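Local coordinates for dihydroxyacetone kinase (Citrobacter freundii, PDB 1UN8), which catalyses the ATP-dependent, divalent-metal-requiring phosphorylation of dihydroxyacetone to dihydroxyacetone phosphate, working as a homodimer, at residues His148-Ala153 with His220-Ala225. Numbering follows the deposited sequence.
Sequences HPRGIA and HGEPGA
The active-site loop of the DhaK domain, which carries the catalytic histidine, is met here by Arg150, whose guanidinium reaches Glu222 and Pro223. Two separate loops are joined: 148-153 lies between strand 132-137 and helix 155-167, while the loop 220-225 runs between strands 213-215 and 226-228. The arginine grips a single backbone oxygen end-on with both terminal nitrogens. NH1 and NH2 of Arg150 each stand 3.1 Å from Pro223 O, with N-H...O angles of 149° and 148°, so neither bond is straight. That oxygen lies in the guanidinium plane, and NH2 approaches within the plane of the carbonyl, whereas NH1 is tilted from it. The Arg150 chain is extended from CG to NE, which carries the guanidinium across to the other loop. Glu222 covers part of one guanidinium face with its methylene group: CB is 3.4 Å from Arg150 NH2 and sits toward the rim. No salt bridge forms, for the nearest charged atoms, Arg150 NE and Glu222 OE1, remain 4.9 Å apart, although the opposite charges probably still attract.

The carboxylate turns back along its own loop instead, through a bend at chi2 (94°). Glu222 OE1 accepts from His220 ND1 at 2.8 Å and Glu222 OE2 from the backbone N of His220 at 2.7 Å, both on the syn side but well out of the carboxylate plane. ND1 donates nearly in the ring plane, and this bond limits rotation of the imidazole. Phe83 and Tyr111 add edge-to-face ring contacts with His220, and Tyr111 also touches Arg150, linking the two loops. His220 is the residue that forms the tele-hemiaminal intermediate with dihydroxyacetone; Glu222 is a second-shell carboxylate that probably helps orient it within the substrate site of a dihydroxyacetone kinase DhaK domain.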
loop_
_atom_site.group_PDB
_atom_site.type_symbol
_atom_site.label_atom_id
_atom_site.label_comp_id
_atom_site.label_asym_id
_atom_site.label_seq_id
_atom_site.Cartn_x
_atom_site.Cartn_y
_atom_site.Cartn_z
ATOM N N HIS A 148 18.516 -11.783 -20.612
ATOM C CA HIS A 148 17.639 -10.620 -20.655
ATOM C C HIS A 148 17.086 -10.237 -19.289
ATOM O O HIS A 148 16.001 -10.679 -18.911
ATOM C CB HIS A 148 16.486 -10.897 -21.610
ATOM C CG HIS A 148 16.932 -11.319 -22.974
ATOM N ND1 HIS A 148 17.612 -10.476 -23.827
ATOM C CD2 HIS A 148 16.819 -12.501 -23.622
ATOM C CE1 HIS A 148 17.897 -11.124 -24.943
ATOM N NE2 HIS A 148 17.428 -12.355 -24.844
ATOM N N PRO A 149 17.821 -9.398 -18.536
ATOM C CA PRO A 149 17.387 -8.960 -17.202
ATOM C C PRO A 149 15.994 -8.350 -17.272
ATOM O O PRO A 149 15.703 -7.520 -18.128
ATOM C CB PRO A 149 18.438 -7.921 -16.810
ATOM C CG PRO A 149 19.651 -8.359 -17.570
ATOM C CD PRO A 149 19.087 -8.747 -18.912
ATOM N N ARG A 150 15.129 -8.763 -16.365
ATOM C CA ARG A 150 13.782 -8.238 -16.351
ATOM C C ARG A 150 13.816 -6.772 -15.968
ATOM O O ARG A 150 14.708 -6.330 -15.250
ATOM C CB ARG A 150 12.929 -8.993 -15.339
ATOM C CG ARG A 150 12.724 -10.446 -15.652
ATOM C CD ARG A 150 12.355 -11.204 -14.391
ATOM N NE ARG A 150 12.107 -12.615 -14.652
ATOM C CZ ARG A 150 11.919 -13.524 -13.705
ATOM N NH1 ARG A 150 11.953 -13.169 -12.424
ATOM N NH2 ARG A 150 11.696 -14.787 -14.038
ATOM N N GLY A 151 12.834 -6.026 -16.465
ATOM C CA GLY A 151 12.729 -4.620 -16.137
ATOM C C GLY A 151 11.694 -4.474 -15.033
ATOM O O GLY A 151 10.550 -4.907 -15.181
ATOM N N ILE A 152 12.106 -3.867 -13.922
ATOM C CA ILE A 152 11.220 -3.663 -12.789
ATOM C C ILE A 152 11.224 -2.206 -12.285
ATOM O O ILE A 152 11.405 -1.285 -13.061
ATOM C CB ILE A 152 11.591 -4.658 -11.653
ATOM C CG1 ILE A 152 13.035 -4.400 -11.187
ATOM C CG2 ILE A 152 11.413 -6.116 -12.164
ATOM C CD1 ILE A 152 13.802 -5.651 -10.856
ATOM N N ALA A 153 11.058 -2.008 -10.985
ATOM C CA ALA A 153 10.978 -0.675 -10.396
ATOM C C ALA A 153 11.905 0.416 -10.934
ATOM O O ALA A 153 11.466 1.537 -11.182
ATOM C CB ALA A 153 11.128 -0.773 -8.885
ATOM N N HIS A 220 5.361 -9.984 -12.337
ATOM C CA HIS A 220 4.203 -10.627 -12.941
ATOM C C HIS A 220 4.045 -11.954 -12.210
ATOM O O HIS A 220 3.262 -12.805 -12.600
ATOM C CB HIS A 220 4.404 -10.852 -14.445
ATOM C CG HIS A 220 4.573 -9.583 -15.225
ATOM N ND1 HIS A 220 5.790 -9.170 -15.724
ATOM C CD2 HIS A 220 3.689 -8.602 -15.532
ATOM C CE1 HIS A 220 5.648 -7.990 -16.299
ATOM N NE2 HIS A 220 4.383 -7.623 -16.196
ATOM N N GLY A 221 4.807 -12.106 -11.131
ATOM C CA GLY A 221 4.756 -13.325 -10.349
ATOM C C GLY A 221 5.718 -14.386 -10.838
ATOM O O GLY A 221 5.715 -15.495 -10.332
ATOM N N GLU A 222 6.549 -14.050 -11.815
ATOM C CA GLU A 222 7.511 -15.004 -12.354
ATOM C C GLU A 222 8.423 -15.589 -11.265
ATOM O O GLU A 222 8.701 -14.943 -10.261
ATOM C CB GLU A 222 8.403 -14.334 -13.416
ATOM C CG GLU A 222 7.690 -13.672 -14.596
ATOM C CD GLU A 222 7.434 -12.189 -14.374
ATOM O OE1 GLU A 222 7.403 -11.440 -15.381
ATOM O OE2 GLU A 222 7.253 -11.777 -13.199
ATOM N N PRO A 223 8.912 -16.819 -11.468
ATOM C CA PRO A 223 9.800 -17.489 -10.514
ATOM C C PRO A 223 11.001 -16.606 -10.235
ATOM O O PRO A 223 11.532 -15.975 -11.151
ATOM C CB PRO A 223 10.208 -18.764 -11.253
ATOM C CG PRO A 223 9.015 -19.049 -12.086
ATOM C CD PRO A 223 8.632 -17.695 -12.619
ATOM N N GLY A 224 11.432 -16.572 -8.980
ATOM C CA GLY A 224 12.577 -15.766 -8.619
ATOM C C GLY A 224 13.902 -16.492 -8.801
ATOM O O GLY A 224 13.971 -17.540 -9.453
ATOM N N ALA A 225 14.957 -15.940 -8.211
ATOM C CA ALA A 225 16.285 -16.531 -8.328
ATOM C C ALA A 225 16.625 -17.520 -7.209
ATOM O O ALA A 225 17.487 -18.378 -7.391
ATOM C CB ALA A 225 17.347 -15.427 -8.380
#